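Local structure of zinc transport transcriptional regulator (Lactococcus lactis subsp. lactis, 5YHY) at residues I25-S30 / L116-E121; E41-L46 / A55-K60. The protein probably binds DNA as a zinc-responsive transcription factor of the MarR family and regulates zinc transport. The protein carries 1 engineered substitution. All blocks are in the same frame, centred on the assembly; numbering follows the deposited sequence.

Contact 1: I25-S30 / L116-E121; sequences ILLGKS and LSTYQE. Engineered in segment 25-30: Ser30 (natural residue Cys).
Leu27 and Tyr119 both set their CG anti to the carbonyl carbon (chi1 -67° and -57°), and these rotations carry a leucine methyl and the far half of the phenol ring to the same place. There Leu27 CD1 lies 3.9 Å from Tyr119 CE1, approaching the ring obliquely. The same methyl meets Thr118 CG2 at 3.7 Å, the two side chains crossing at about a right angle. Thr118 suits a helix flank of this kind: its methyl faces the leucine while OG1 is hydrogen-bonded to the carbonyl oxygen of Lys114, one turn back. Tyrosine adds length and a polar end. Its hydroxyl reaches the loop, where OH is 3.9 Å from Ile25 CG2, and a water lying in the ring plane beyond the edge is 2.7 Å from Tyr119 OH. The water is also 2.8 Å from Ile25 O, so it bridges buried hydroxyl and loop carbonyl. The zinc-site loop thus lies along helix 102-123, with Leu27 N hydrogen-bonded to Thr115 OG1, in the helical dimerisation region of this MarR-family protein: Phe18 of helix 4-19 packs on Ile25 and Leu27, while Leu12 and Phe145 of the second subunit pack on Tyr119 and Leu27.

Contact 2: E41-L46 / A55-K60; sequences EHILML and AKIAEK. With ZN (zinc ion), chain B.
Leu46 pushes its CD2 methyl against Ile57 CA (3.8 Å) and the first side-chain carbon of Lys60, CB (3.7 Å), and this is the tight part of the contact. With CG anti to the backbone N (chi1 179°), its branched end reaches the facing helix. Beside it Ile43 CG1 meets Ile57 CG2 at 3.8 Å, the two isoleucines crossing at about a right angle; branching at CB keeps this methylene and methyl close to their own helices. The segments run at 111° to each other, axes 10.8 Å apart at closest approach. They belong to the winged helix-turn-helix domain of MarR proteins, and helix 65-77 adds Ala71 and Leu75 against Ile43 and Val68 against Ile57. Away from segment 55-60, His42 NE2 binds the zinc ion at 2.0 Å, with Glu24, His108 and His112 completing the site. Toward solvent the packing gives way to long polar chains. Lys60 CG lies 4.0 Å from Leu46 CD1 before the chain bends at chi2 (-83°) and leads away. Lysine suits this solvent-facing border because its methylenes cover the leucine while the ammonium stays at the surface. Farther out, Lys56 NZ makes a 2.9 Å salt bridge to Glu59 OE1 on its syn lone pair.

Contact 2 is nested in the chain loop that contact 1 closes, and the two lie on opposite sides of the chain's centre, their centres 22 Å apart. Their nearest atoms stay about 5 Å apart without touching. The bound zinc ion links the regions: His42 of segment 41-46 shares it with Glu24, the residue just before segment 25-30, and with His108 and His112 of helix 102-123, which also carries segment 116-121. The side chain of Ile25 is about 9 Å from the metal. Zinc therefore ties the loop of contact 1 to helix 38-49, which packs on the first helix of the helix-turn-helix, consistent with metal-dependent control of DNA binding.

Contact 1: I25-S30 / L116-E121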
loop_
_atom_site.group_PDB
_atom_site.type_symbol
_atom_site.label_atom_id
_atom_site.label_comp_id
_atom_site.label_asym_id
_atom_site.label_seq_id
_atom_site.Cartn_x
_atom_site.Cartn_y
_atom_site.Cartn_z
ATOM N N ILE A 25 5.363 -3.960 -5.024
ATOM C CA ILE A 25 5.965 -2.634 -4.972
ATOM C C ILE A 25 7.331 -2.681 -5.660
ATOM O O ILE A 25 8.292 -3.229 -5.126
ATOM C CB ILE A 25 6.122 -2.140 -3.523
ATOM C CG1 ILE A 25 4.755 -2.027 -2.839
ATOM C CG2 ILE A 25 6.844 -0.789 -3.493
ATOM C CD1 ILE A 25 3.864 -0.985 -3.445
ATOM N N LEU A 26 7.400 -2.111 -6.859
ATOM C CA LEU A 26 8.640 -2.089 -7.629
ATOM C C LEU A 26 8.899 -0.684 -8.135
ATOM O O LEU A 26 7.977 -0.009 -8.603
ATOM C CB LEU A 26 8.557 -3.048 -8.817
ATOM C CG LEU A 26 8.490 -4.522 -8.424
ATOM C CD1 LEU A 26 8.114 -5.377 -9.631
ATOM C CD2 LEU A 26 9.806 -4.985 -7.826
ATOM N N LEU A 27 10.154 -0.256 -8.046
ATOM C CA LEU A 27 10.559 1.075 -8.510
ATOM C C LEU A 27 11.219 1.015 -9.872
ATOM O O LEU A 27 11.669 -0.040 -10.307
ATOM C CB LEU A 27 11.555 1.698 -7.534
ATOM C CG LEU A 27 10.997 2.040 -6.157
ATOM C CD1 LEU A 27 12.128 2.399 -5.190
ATOM C CD2 LEU A 27 9.999 3.175 -6.265
ATOM N N GLY A 28 11.301 2.170 -10.527
ATOM C CA GLY A 28 11.989 2.277 -11.801
ATOM C C GLY A 28 11.221 1.597 -12.913
ATOM O O GLY A 28 11.772 1.293 -13.974
ATOM N N LYS A 29 9.940 1.354 -12.669
ATOM C CA LYS A 29 9.098 0.658 -13.626
ATOM C C LYS A 29 7.996 1.590 -14.120
ATOM O O LYS A 29 7.356 2.281 -13.326
ATOM C CB LYS A 29 8.478 -0.569 -12.961
ATOM C CG LYS A 29 7.533 -1.356 -13.844
ATOM C CD LYS A 29 7.079 -2.620 -13.133
ATOM C CE LYS A 29 6.063 -3.386 -13.965
ATOM N NZ LYS A 29 5.664 -4.671 -13.321
ATOM N N SER A 30 7.775 1.619 -15.431
ATOM C CA SER A 30 6.685 2.416 -15.981
ATOM C C SER A 30 5.337 1.742 -15.739
ATOM O O SER A 30 5.261 0.518 -15.593
ATOM C CB SER A 30 6.887 2.662 -17.478
ATOM O OG SER A 30 7.836 3.687 -17.693
ATOM N N LEU A 116 15.696 -2.866 -5.037
ATOM C CA LEU A 116 16.568 -3.190 -3.915
ATOM C C LEU A 116 17.759 -2.246 -3.820
ATOM O O LEU A 116 18.117 -1.808 -2.725
ATOM C CB LEU A 116 17.015 -4.653 -3.978
ATOM C CG LEU A 116 15.894 -5.623 -3.581
ATOM C CD1 LEU A 116 16.300 -7.072 -3.837
ATOM C CD2 LEU A 116 15.465 -5.426 -2.113
ATOM N N SER A 117 18.348 -1.890 -4.962
ATOM C CA SER A 117 19.492 -0.982 -4.947
ATOM C C SER A 117 19.073 0.399 -4.430
ATOM O O SER A 117 19.835 1.066 -3.734
ATOM C CB SER A 117 20.156 -0.889 -6.330
ATOM O OG SER A 117 19.358 -0.176 -7.252
ATOM N N THR A 118 17.855 0.817 -4.756
ATOM C CA THR A 118 17.347 2.084 -4.251
ATOM C C THR A 118 17.249 2.065 -2.725
ATOM O O THR A 118 17.637 3.028 -2.049
ATOM C CB THR A 118 15.973 2.420 -4.871
ATOM O OG1 THR A 118 16.110 2.550 -6.294
ATOM C CG2 THR A 118 15.414 3.723 -4.291
ATOM N N TYR A 119 16.735 0.971 -2.175
ATOM C CA TYR A 119 16.638 0.856 -0.721
ATOM C C TYR A 119 18.032 0.762 -0.115
ATOM O O TYR A 119 18.291 1.312 0.957
ATOM C CB TYR A 119 15.793 -0.355 -0.288
ATOM C CG TYR A 119 14.376 -0.369 -0.835
ATOM C CD1 TYR A 119 13.722 0.811 -1.174
ATOM C CD2 TYR A 119 13.699 -1.570 -1.016
ATOM C CE1 TYR A 119 12.432 0.784 -1.693
ATOM C CE2 TYR A 119 12.414 -1.604 -1.525
ATOM C CZ TYR A 119 11.789 -0.425 -1.861
ATOM O OH TYR A 119 10.519 -0.437 -2.381
ATOM N N GLN A 120 18.923 0.045 -0.794
ATOM C CA GLN A 120 20.284 -0.110 -0.298
ATOM C C GLN A 120 20.994 1.242 -0.223
ATOM O O GLN A 120 21.624 1.566 0.789
ATOM C CB GLN A 120 21.070 -1.075 -1.185
ATOM C CG GLN A 120 22.484 -1.319 -0.719
ATOM C CD GLN A 120 22.535 -2.148 0.537
ATOM O OE1 GLN A 120 21.733 -3.063 0.721
ATOM N NE2 GLN A 120 23.483 -1.838 1.418
ATOM N N GLU A 121 20.890 2.028 -1.289
ATOM C CA GLU A 121 21.521 3.340 -1.321
ATOM C C GLU A 121 20.966 4.239 -0.230
ATOM O O GLU A 121 21.708 4.994 0.395
ATOM C CB GLU A 121 21.355 3.994 -2.691
ATOM C CG GLU A 121 22.140 3.288 -3.778
ATOM C CD GLU A 121 21.698 3.686 -5.173
ATOM O OE1 GLU A 121 20.691 4.418 -5.304
ATOM O OE2 GLU A 121 22.356 3.246 -6.142
HETATM O O HOH W 1 9.356 -2.890 -2.504
#

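Contact 2: E41-L46 / A55-K60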
loop_
_atom_site.group_PDB
_atom_site.type_symbol
_atom_site.label_atom_id
_atom_site.label_comp_id
_atom_site.label_asym_id
_atom_site.label_seq_id
_atom_site.Cartn_x
_atom_site.Cartn_y
_atom_site.Cartn_z
ATOM N N GLU A 41 5.832 -14.324 -12.550
ATOM C CA GLU A 41 7.037 -13.572 -12.879
ATOM C C GLU A 41 8.246 -14.200 -12.204
ATOM O O GLU A 41 9.331 -14.267 -12.776
ATOM C CB GLU A 41 6.915 -12.110 -12.421
ATOM C CG GLU A 41 5.805 -11.313 -13.084
ATOM C CD GLU A 41 6.264 -10.572 -14.325
ATOM O OE1 GLU A 41 7.320 -10.919 -14.887
ATOM O OE2 GLU A 41 5.553 -9.630 -14.742
ATOM N N HIS A 42 8.059 -14.661 -10.971
ATOM C CA HIS A 42 9.178 -15.204 -10.220
ATOM C C HIS A 42 9.611 -16.579 -10.703
ATOM O O HIS A 42 10.788 -16.906 -10.644
ATOM C CB HIS A 42 8.884 -15.174 -8.726
ATOM C CG HIS A 42 8.655 -13.791 -8.219
ATOM N ND1 HIS A 42 8.127 -13.531 -6.974
ATOM C CD2 HIS A 42 8.860 -12.584 -8.801
ATOM C CE1 HIS A 42 8.026 -12.226 -6.803
ATOM N NE2 HIS A 42 8.459 -11.628 -7.901
ATOM N N ILE A 43 8.667 -17.364 -11.217
ATOM C CA ILE A 43 9.047 -18.609 -11.860
ATOM C C ILE A 43 9.929 -18.317 -13.070
ATOM O O ILE A 43 10.956 -18.962 -13.268
ATOM C CB ILE A 43 7.816 -19.433 -12.259
ATOM C CG1 ILE A 43 7.147 -19.981 -10.985
ATOM C CG2 ILE A 43 8.216 -20.579 -13.209
ATOM C CD1 ILE A 43 5.935 -20.833 -11.253
ATOM N N LEU A 44 9.554 -17.315 -13.856
ATOM C CA LEU A 44 10.350 -16.981 -15.032
ATOM C C LEU A 44 11.762 -16.549 -14.644
ATOM O O LEU A 44 12.732 -16.966 -15.271
ATOM C CB LEU A 44 9.669 -15.913 -15.882
ATOM C CG LEU A 44 8.329 -16.289 -16.504
ATOM C CD1 LEU A 44 7.868 -15.127 -17.358
ATOM C CD2 LEU A 44 8.434 -17.551 -17.351
ATOM N N MET A 45 11.883 -15.752 -13.580
ATOM C CA MET A 45 13.205 -15.371 -13.088
ATOM C C MET A 45 14.023 -16.569 -12.656
ATOM O O MET A 45 15.224 -16.628 -12.896
ATOM C CB MET A 45 13.103 -14.381 -11.918
ATOM C CG MET A 45 12.772 -12.973 -12.345
ATOM S SD MET A 45 12.687 -11.810 -10.960
ATOM C CE MET A 45 14.304 -11.999 -10.232
ATOM N N LEU A 46 13.378 -17.522 -11.991
ATOM C CA LEU A 46 14.072 -18.709 -11.544
ATOM C C LEU A 46 14.572 -19.527 -12.747
ATOM O O LEU A 46 15.715 -19.980 -12.772
ATOM C CB LEU A 46 13.157 -19.541 -10.637
ATOM C CG LEU A 46 13.747 -20.839 -10.110
ATOM C CD1 LEU A 46 15.054 -20.588 -9.370
ATOM C CD2 LEU A 46 12.739 -21.558 -9.207
ATOM N N ALA A 55 9.250 -29.461 -8.149
ATOM C CA ALA A 55 9.708 -29.519 -6.758
ATOM C C ALA A 55 10.701 -28.412 -6.444
ATOM O O ALA A 55 10.599 -27.760 -5.407
ATOM C CB ALA A 55 10.323 -30.881 -6.449
ATOM N N LYS A 56 11.645 -28.193 -7.354
ATOM C CA LYS A 56 12.659 -27.166 -7.176
ATOM C C LYS A 56 12.030 -25.772 -7.146
ATOM O O LYS A 56 12.432 -24.909 -6.360
ATOM C CB LYS A 56 13.707 -27.267 -8.287
ATOM C CG LYS A 56 14.750 -26.167 -8.282
ATOM C CD LYS A 56 15.588 -26.193 -7.014
ATOM C CE LYS A 56 16.284 -27.528 -6.826
ATOM N NZ LYS A 56 17.262 -27.472 -5.700
ATOM N N ILE A 57 11.026 -25.558 -7.992
ATOM C CA ILE A 57 10.334 -24.278 -8.001
ATOM C C ILE A 57 9.640 -24.008 -6.662
ATOM O O ILE A 57 9.732 -22.907 -6.114
ATOM C CB ILE A 57 9.322 -24.183 -9.156
ATOM C CG1 ILE A 57 10.051 -24.250 -10.502
ATOM C CG2 ILE A 57 8.538 -22.886 -9.057
ATOM C CD1 ILE A 57 9.107 -24.432 -11.700
ATOM N N ALA A 58 8.937 -25.015 -6.142
ATOM C CA ALA A 58 8.250 -24.884 -4.860
ATOM C C ALA A 58 9.246 -24.604 -3.744
ATOM O O ALA A 58 8.987 -23.788 -2.859
ATOM C CB ALA A 58 7.441 -26.155 -4.540
ATOM N N GLU A 59 10.382 -25.289 -3.799
ATOM C CA GLU A 59 11.420 -25.126 -2.791
ATOM C C GLU A 59 11.966 -23.698 -2.820
ATOM O O GLU A 59 12.066 -23.032 -1.783
ATOM C CB GLU A 59 12.549 -26.124 -3.055
ATOM C CG GLU A 59 13.748 -25.990 -2.126
ATOM C CD GLU A 59 14.960 -26.738 -2.647
ATOM O OE1 GLU A 59 15.453 -26.379 -3.736
ATOM O OE2 GLU A 59 15.417 -27.690 -1.981
ATOM N N LYS A 60 12.328 -23.238 -4.011
ATOM C CA LYS A 60 13.010 -21.955 -4.165
ATOM C C LYS A 60 12.110 -20.772 -3.849
ATOM O O LYS A 60 12.546 -19.790 -3.245
ATOM C CB LYS A 60 13.539 -21.807 -5.595
ATOM C CG LYS A 60 14.789 -22.614 -5.897
ATOM C CD LYS A 60 16.034 -21.871 -5.439
ATOM C CE LYS A 60 17.275 -22.366 -6.174
ATOM N NZ LYS A 60 18.504 -21.633 -5.740
HETATM ZN ZN ZN B . 8.584 -9.691 -8.517
#